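PDB 4F1J: thrombospondin related anonymous protein from Plasmodium falciparum, which probably serves as a surface adhesin of the malaria parasite, binding magnesium through the von Willebrand factor A domain that this chain represents. Local coordinates for residues Ala33-Leu36 against Ile37-Asn41; Leu94-Ala97 against Leu98-Arg102; Asn106-Ile109 against Asn110-Ala114. One frame throughout, in Å; residues are numbered along the deposited sequence.

Interaction 1 of 3, residues Ala33-Leu36 against Ile37-Asn41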
loop_
_atom_site.group_PDB
_atom_site.type_symbol
_atom_site.label_atom_id
_atom_site.label_comp_id
_atom_site.label_asym_id
_atom_site.label_seq_id
_atom_site.Cartn_x
_atom_site.Cartn_y
_atom_site.Cartn_z
ATOM N N ALA A 33 0.607 -8.843 -3.576
ATOM C CA ALA A 33 -0.110 -8.445 -2.351
ATOM C C ALA A 33 -0.044 -9.596 -1.335
ATOM O O ALA A 33 0.137 -9.382 -0.141
ATOM C CB ALA A 33 -1.561 -8.093 -2.667
ATOM N N MET A 34 -0.202 -10.830 -1.812
ATOM C CA MET A 34 -0.056 -11.996 -0.932
ATOM C C MET A 34 1.324 -12.112 -0.262
ATOM O O MET A 34 1.411 -12.310 0.978
ATOM C CB MET A 34 -0.453 -13.274 -1.684
ATOM C CG MET A 34 -1.927 -13.289 -1.955
ATOM S SD MET A 34 -2.486 -14.727 -2.892
ATOM C CE MET A 34 -2.558 -15.939 -1.579
ATOM N N LYS A 35 2.384 -12.002 -1.056
ATOM C CA LYS A 35 3.744 -12.049 -0.552
ATOM C C LYS A 35 4.031 -10.861 0.382
ATOM O O LYS A 35 4.744 -10.998 1.352
ATOM C CB LYS A 35 4.761 -12.094 -1.708
ATOM C CG LYS A 35 6.186 -12.376 -1.242
ATOM C CD LYS A 35 7.050 -12.952 -2.306
ATOM C CE LYS A 35 8.476 -13.206 -1.778
ATOM N NZ LYS A 35 9.384 -13.817 -2.795
ATOM N N LEU A 36 3.462 -9.697 0.104
ATOM C CA LEU A 36 3.657 -8.541 0.974
ATOM C C LEU A 36 3.110 -8.865 2.361
ATOM O O LEU A 36 3.805 -8.671 3.386
ATOM C CB LEU A 36 2.937 -7.326 0.370
ATOM C CG LEU A 36 2.968 -6.000 1.147
ATOM C CD1 LEU A 36 2.644 -4.900 0.136
ATOM C CD2 LEU A 36 2.020 -5.875 2.368
ATOM N N ILE A 37 1.896 -9.402 2.387
ATOM C CA ILE A 37 1.235 -9.788 3.633
ATOM C C ILE A 37 2.028 -10.856 4.368
ATOM O O ILE A 37 2.125 -10.831 5.598
ATOM C CB ILE A 37 -0.219 -10.192 3.376
ATOM C CG1 ILE A 37 -1.012 -8.916 3.050
ATOM C CG2 ILE A 37 -0.822 -10.994 4.575
ATOM C CD1 ILE A 37 -2.362 -9.139 2.413
ATOM N N GLN A 38 2.679 -11.741 3.619
ATOM C CA GLN A 38 3.577 -12.715 4.253
ATOM C C GLN A 38 4.798 -12.101 4.971
ATOM O O GLN A 38 5.422 -12.778 5.779
ATOM C CB GLN A 38 4.044 -13.742 3.243
ATOM C CG GLN A 38 2.931 -14.641 2.827
ATOM C CD GLN A 38 3.343 -15.609 1.762
ATOM O OE1 GLN A 38 4.075 -15.258 0.837
ATOM N NE2 GLN A 38 2.867 -16.848 1.879
ATOM N N GLN A 39 5.124 -10.834 4.687
ATOM C CA GLN A 39 6.209 -10.145 5.349
ATOM C C GLN A 39 5.797 -9.554 6.688
ATOM O O GLN A 39 6.632 -8.968 7.345
ATOM C CB GLN A 39 6.749 -8.996 4.489
ATOM C CG GLN A 39 7.131 -9.387 3.038
ATOM C CD GLN A 39 8.005 -10.617 2.977
ATOM O OE1 GLN A 39 9.086 -10.660 3.589
ATOM N NE2 GLN A 39 7.564 -11.622 2.229
ATOM N N LEU A 40 4.525 -9.659 7.045
ATOM C CA LEU A 40 3.972 -8.970 8.220
ATOM C C LEU A 40 3.638 -9.941 9.326
ATOM O O LEU A 40 2.955 -10.946 9.085
ATOM C CB LEU A 40 2.671 -8.266 7.847
ATOM C CG LEU A 40 2.686 -7.393 6.582
ATOM C CD1 LEU A 40 1.278 -6.854 6.329
ATOM C CD2 LEU A 40 3.681 -6.287 6.722
ATOM N N ASN A 41 4.033 -9.587 10.551
ATOM C CA ASN A 41 3.507 -10.283 11.714
ATOM C C ASN A 41 2.149 -9.724 12.109
ATOM O O ASN A 41 2.053 -8.828 12.963
ATOM C CB ASN A 41 4.478 -10.236 12.891
ATOM C CG ASN A 41 3.944 -10.993 14.073
ATOM O OD1 ASN A 41 3.068 -11.839 13.908
ATOM N ND2 ASN A 41 4.401 -10.641 15.283
#

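Interaction 2 of 3, residues Leu94-Ala97 against Leu98-Arg102. With MG (magnesium ion), chain H; SO4 (sulfate ion), chain F.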
loop_
_atom_site.group_PDB
_atom_site.type_symbol
_atom_site.label_atom_id
_atom_site.label_comp_id
_atom_site.label_asym_id
_atom_site.label_seq_id
_atom_site.Cartn_x
_atom_site.Cartn_y
_atom_site.Cartn_z
ATOM N N LEU A 94 -5.828 7.727 -6.551
ATOM C CA LEU A 94 -5.019 7.587 -5.335
ATOM C C LEU A 94 -5.521 8.508 -4.236
ATOM O O LEU A 94 -5.512 8.136 -3.056
ATOM C CB LEU A 94 -3.544 7.894 -5.605
ATOM C CG LEU A 94 -2.615 7.792 -4.379
ATOM C CD1 LEU A 94 -2.668 6.410 -3.797
ATOM C CD2 LEU A 94 -1.181 8.205 -4.739
ATOM N N SER A 95 -5.952 9.710 -4.594
ATOM C CA SER A 95 -6.364 10.667 -3.570
ATOM C C SER A 95 -7.574 10.156 -2.770
ATOM O O SER A 95 -7.611 10.340 -1.559
ATOM C CB SER A 95 -6.583 12.064 -4.173
ATOM O OG SER A 95 -7.665 12.063 -5.099
ATOM N N ASP A 96 -8.503 9.459 -3.412
ATOM C CA ASP A 96 -9.625 8.832 -2.699
ATOM C C ASP A 96 -9.165 7.705 -1.752
ATOM O O ASP A 96 -9.691 7.564 -0.644
ATOM C CB ASP A 96 -10.683 8.282 -3.669
ATOM C CG ASP A 96 -11.970 7.913 -2.969
ATOM O OD1 ASP A 96 -12.474 8.746 -2.181
ATOM O OD2 ASP A 96 -12.489 6.796 -3.171
ATOM N N ALA A 97 -8.227 6.894 -2.214
ATOM C CA ALA A 97 -7.630 5.859 -1.367
ATOM C C ALA A 97 -6.973 6.453 -0.108
ATOM O O ALA A 97 -7.119 5.939 1.003
ATOM C CB ALA A 97 -6.590 5.103 -2.168
ATOM N N LEU A 98 -6.183 7.496 -0.299
ATOM C CA LEU A 98 -5.515 8.195 0.822
ATOM C C LEU A 98 -6.551 8.870 1.743
ATOM O O LEU A 98 -6.401 8.887 2.978
ATOM C CB LEU A 98 -4.524 9.225 0.278
ATOM C CG LEU A 98 -3.287 8.694 -0.446
ATOM C CD1 LEU A 98 -2.586 9.865 -1.186
ATOM C CD2 LEU A 98 -2.340 7.975 0.538
ATOM N N LEU A 99 -7.592 9.433 1.141
ATOM C CA LEU A 99 -8.711 9.996 1.905
ATOM C C LEU A 99 -9.338 8.968 2.872
ATOM O O LEU A 99 -9.681 9.291 4.005
ATOM C CB LEU A 99 -9.777 10.556 0.968
ATOM C CG LEU A 99 -11.075 11.075 1.620
ATOM C CD1 LEU A 99 -10.793 12.152 2.652
ATOM C CD2 LEU A 99 -11.975 11.581 0.518
ATOM N N GLN A 100 -9.467 7.721 2.444
ATOM C CA GLN A 100 -10.071 6.690 3.321
ATOM C C GLN A 100 -9.195 6.455 4.534
ATOM O O GLN A 100 -9.709 6.246 5.645
ATOM C CB GLN A 100 -10.298 5.389 2.576
ATOM C CG GLN A 100 -11.219 5.520 1.350
ATOM C CD GLN A 100 -12.429 6.396 1.581
ATOM O OE1 GLN A 100 -13.238 6.144 2.486
ATOM N NE2 GLN A 100 -12.551 7.466 0.799
ATOM N N VAL A 101 -7.877 6.497 4.334
ATOM C CA VAL A 101 -6.948 6.390 5.466
ATOM C C VAL A 101 -7.144 7.566 6.435
ATOM O O VAL A 101 -7.250 7.374 7.645
ATOM C CB VAL A 101 -5.512 6.311 5.019
ATOM C CG1 VAL A 101 -4.571 6.351 6.227
ATOM C CG2 VAL A 101 -5.297 5.022 4.191
ATOM N N ARG A 102 -7.203 8.780 5.892
ATOM C CA ARG A 102 -7.388 9.951 6.737
ATOM C C ARG A 102 -8.719 9.891 7.468
ATOM O O ARG A 102 -8.815 10.401 8.564
ATOM C CB ARG A 102 -7.251 11.230 5.901
ATOM C CG ARG A 102 -7.226 12.544 6.714
ATOM C CD ARG A 102 -6.745 13.701 5.834
ATOM N NE ARG A 102 -7.651 13.962 4.727
ATOM C CZ ARG A 102 -8.632 14.856 4.738
ATOM N NH1 ARG A 102 -8.877 15.566 5.823
ATOM N NH2 ARG A 102 -9.389 15.025 3.659
HETATM MG MG MG H . -9.237 13.511 -4.869
HETATM S S SO4 F . -7.393 16.532 8.782
HETATM O O1 SO4 F . -6.123 15.891 8.470
HETATM O O2 SO4 F . -8.450 15.532 8.903
HETATM O O3 SO4 F . -7.294 17.257 10.039
HETATM O O4 SO4 F . -7.708 17.497 7.732
HETATM O O HOH W 1 -10.301 11.975 -5.939
HETATM O O HOH W 2 -9.763 12.745 -3.086
HETATM O O HOH W 3 -10.943 14.703 -4.711
HETATM O O HOH W 4 -8.680 14.148 -6.690
#

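Interaction 3 of 3, residues Asn106-Ile109 against Asn110-Ala114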
loop_
_atom_site.group_PDB
_atom_site.type_symbol
_atom_site.label_atom_id
_atom_site.label_comp_id
_atom_site.label_asym_id
_atom_site.label_seq_id
_atom_site.Cartn_x
_atom_site.Cartn_y
_atom_site.Cartn_z
ATOM N N ASN A 106 -9.258 10.536 11.324
ATOM C CA ASN A 106 -10.311 11.460 11.784
ATOM C C ASN A 106 -11.249 10.853 12.825
ATOM O O ASN A 106 -11.544 11.457 13.893
ATOM C CB ASN A 106 -11.142 11.947 10.601
ATOM C CG ASN A 106 -12.091 13.040 11.004
ATOM O OD1 ASN A 106 -11.668 14.177 11.175
ATOM N ND2 ASN A 106 -13.371 12.692 11.213
ATOM N N ASP A 107 -11.730 9.649 12.507
ATOM C CA ASP A 107 -12.670 8.924 13.346
ATOM C C ASP A 107 -12.051 8.138 14.521
ATOM O O ASP A 107 -12.782 7.496 15.276
ATOM C CB ASP A 107 -13.504 7.968 12.483
ATOM C CG ASP A 107 -14.420 8.698 11.504
ATOM O OD1 ASP A 107 -14.437 9.948 11.482
ATOM O OD2 ASP A 107 -15.143 8.002 10.767
ATOM N N ARG A 108 -10.733 8.231 14.674
ATOM C CA ARG A 108 -9.964 7.564 15.717
ATOM C C ARG A 108 -10.196 6.049 15.712
ATOM O O ARG A 108 -10.289 5.382 16.746
ATOM C CB ARG A 108 -10.220 8.199 17.082
ATOM C CG ARG A 108 -9.029 8.062 18.041
ATOM C CD ARG A 108 -9.237 8.851 19.329
ATOM N NE ARG A 108 -9.605 10.197 18.922
ATOM C CZ ARG A 108 -8.736 11.174 18.657
ATOM N NH1 ARG A 108 -9.196 12.330 18.225
ATOM N NH2 ARG A 108 -7.443 11.020 18.861
ATOM N N ILE A 109 -10.224 5.505 14.510
ATOM C CA ILE A 109 -10.302 4.064 14.344
ATOM C C ILE A 109 -8.941 3.415 14.570
ATOM O O ILE A 109 -8.852 2.281 15.065
ATOM C CB ILE A 109 -10.824 3.701 12.933
ATOM C CG1 ILE A 109 -12.172 4.374 12.638
ATOM C CG2 ILE A 109 -10.970 2.157 12.775
ATOM C CD1 ILE A 109 -13.238 4.099 13.619
ATOM N N ASN A 110 -7.878 4.107 14.181
ATOM C CA ASN A 110 -6.533 3.598 14.350
ATOM C C ASN A 110 -6.172 3.456 15.832
ATOM O O ASN A 110 -6.751 4.171 16.679
ATOM C CB ASN A 110 -5.535 4.545 13.666
ATOM C CG ASN A 110 -5.488 5.889 14.323
ATOM O OD1 ASN A 110 -6.494 6.605 14.327
ATOM N ND2 ASN A 110 -4.355 6.232 14.929
ATOM N N ARG A 111 -5.231 2.556 16.134
ATOM C CA ARG A 111 -4.564 2.549 17.436
ATOM C C ARG A 111 -3.687 3.795 17.556
ATOM O O ARG A 111 -2.756 3.986 16.782
ATOM C CB ARG A 111 -3.718 1.284 17.621
ATOM C CG ARG A 111 -4.521 0.022 17.706
ATOM C CD ARG A 111 -3.603 -1.193 17.759
ATOM N NE ARG A 111 -2.879 -1.373 16.514
ATOM C CZ ARG A 111 -1.874 -2.214 16.329
ATOM N NH1 ARG A 111 -1.452 -3.033 17.314
ATOM N NH2 ARG A 111 -1.303 -2.262 15.154
ATOM N N GLU A 112 -4.008 4.666 18.515
ATOM C CA GLU A 112 -3.210 5.854 18.766
ATOM C C GLU A 112 -1.786 5.481 19.131
ATOM O O GLU A 112 -0.857 6.227 18.836
ATOM C CB GLU A 112 -3.812 6.659 19.921
ATOM C CG GLU A 112 -5.103 7.323 19.619
ATOM C CD GLU A 112 -5.607 8.112 20.831
ATOM O OE1 GLU A 112 -5.580 7.529 21.930
ATOM O OE2 GLU A 112 -5.991 9.295 20.692
ATOM N N ASN A 113 -1.609 4.319 19.742
ATOM C CA ASN A 113 -0.308 3.868 20.206
ATOM C C ASN A 113 0.543 3.297 19.067
ATOM O O ASN A 113 1.745 3.164 19.236
ATOM C CB ASN A 113 -0.480 2.813 21.331
ATOM C CG ASN A 113 0.739 2.715 22.260
ATOM O OD1 ASN A 113 1.007 3.643 23.031
ATOM N ND2 ASN A 113 1.457 1.578 22.219
ATOM N N ALA A 114 -0.079 2.963 17.921
ATOM C CA ALA A 114 0.607 2.316 16.808
ATOM C C ALA A 114 1.202 3.309 15.825
ATOM O O ALA A 114 0.613 4.378 15.582
ATOM C CB ALA A 114 -0.370 1.396 16.073
#

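Interaction 1 of 3, residues Ala33-Leu36 against Ile37-Asn41
The C-terminal end of helix 22-38, the helix of the beta-alpha-beta unit that links strand 8-15 to strand 47-54 in the Rossmann-like von Willebrand factor A domain, shows how a helix can unwind while keeping its last carbonyls occupied. The alpha-helical pattern is still intact where Ile37 N donates to Ala33 O at 3.1 Å and nearly straight, 165° at the hydrogen, followed by Gln38 N to Met34 O at 3.0 Å. One residue further the ladder shifts. Gln39 N makes only a weak bond to Lys35 O and turns instead to Leu36 O, 2.8 Å away, a tighter i to i+3 bond. A side chain supplements the weak bond: Gln39 NE2 donates to Lys35 O at 3.0 Å and 160°, with the oxygen close to the amide plane of Gln39. The chain of Gln39 folds back to do this, turned about the CB-CG bond (chi2 -49°), and NE2 also lies 3.8 Å from Lys35 CG. The lysine runs on extended, and its NZ bonds to Lys185 O. Gln38 crosses the base of that lysine at about a right angle, OE1 lying 3.5 Å from Lys35 CA. On the buried side, Leu36 CD2 meets Leu40 CD1 at 4.1 Å, the two side chains crossing at a slant; Leu12 and Leu10 of strand 8-15 and Met192 of helix 184-200 border them. Ile37 lays CG1 and CD1 against Ala33 O and faces Ile79 of helix 72-80. The helix end is thus two-sided: a folded glutamine amide gives Lys35 O a straighter bond than the backbone does, while leucines carry the apolar face past the last turn into the core.

Interaction 2 of 3, residues Leu94-Ala97 against Leu98-Arg102
Leu98 starts the second turn of helix 94-106, whose first turn carries a magnesium site of this von Willebrand factor A domain. Its N bonds to Leu94 O at 2.9 Å and 168°, and its CD1 rests 3.8 Å from Leu94 CG, joining two leucines on the buried flank. Leu99 N donates to Ser95 O, so the residue whose OG holds the magnesium ion at 2.1 Å is tied into the helix by its carbonyl; Asp131 and four waters complete the ion's shell. Gln100 grips Asp96 O twice, with its backbone N at 3.1 Å and with NE2 at 3.2 Å, the two donors arriving from opposite faces of the carbonyl plane. A bend at chi2 (-42°) curls the amide back for this, and NE2 adds a weak bond to Asp96 OD1, while OD2 of that carboxylate accepts from Ala58 N. Val101 N reaches Ala97 O only weakly, and its side chain packs on Tyr11 and Leu13 of strand 8-15. Arg102 pairs through NE with Glu135 of helix 129-141, and its NH1 makes a weak bond to a sulfate, probably from the crystallisation liquor, that Arg142 NE also binds: 3.1 Å to O2, with O4 at 3.0 Å.

Interaction 3 of 3, residues Asn106-Ile109 against Asn110-Ala114
Arg108, with a positive phi of 55°, closes helix 94-106 in a Schellman motif, and after Ile109 and Asn110 the chain enters a type I beta turn from Arg111 to Ala114. Across this linker Arg108 and Glu112 form a salt bridge: NH2 donates to OE2 at 2.9 Å and 145°. The carboxylate oxygen is met on its anti side, and it sits at the edge of the guanidinium, somewhat tilted from that plane. With the two flat groups 80° apart, a single N-H carries the bridge instead of a paired, side-by-side match. The bend at chi3 turns the guanidinium of Arg108 toward the glutamate, which reaches over extended beyond CG; Arg108 CD, already near, lies 3.5 Å from Glu112 OE2. Between them in sequence, Asn110 ND2 makes a weak bond forward to Arg111 O. Arg111 itself points elsewhere, to a salt bridge with Asp9 and a bond to Ala46 O. The bridge between Arg108 and Glu112 is thus an exposed one with one hydrogen bond, which solvent would probably weaken, spanning a loop also tied down by Arg111; both residues touch a crystal neighbour, so their pose in solution is less certain.

Overall arrangement
The three contacts follow one another along a single von Willebrand factor A domain. Interactions 1 and 2 lie on opposite sides of the chain's centre, 21 Å apart between centres, on helices that both pack against strand 8-15. Interaction 3 continues directly from interaction 2: helix 94-106 runs from its magnesium-binding first turn to the surface loop leading into strand 115-122, and the two centres are 16 Å apart. Only interaction 2 touches an ion; its Leu94 side chain is also about 10 Å from the other magnesium, in the metal-ion-dependent adhesion site formed by Ser17, Ser19 and Asp123. Interactions 1 and 3, about 8 Å apart at their nearest atoms, lie away from both ions.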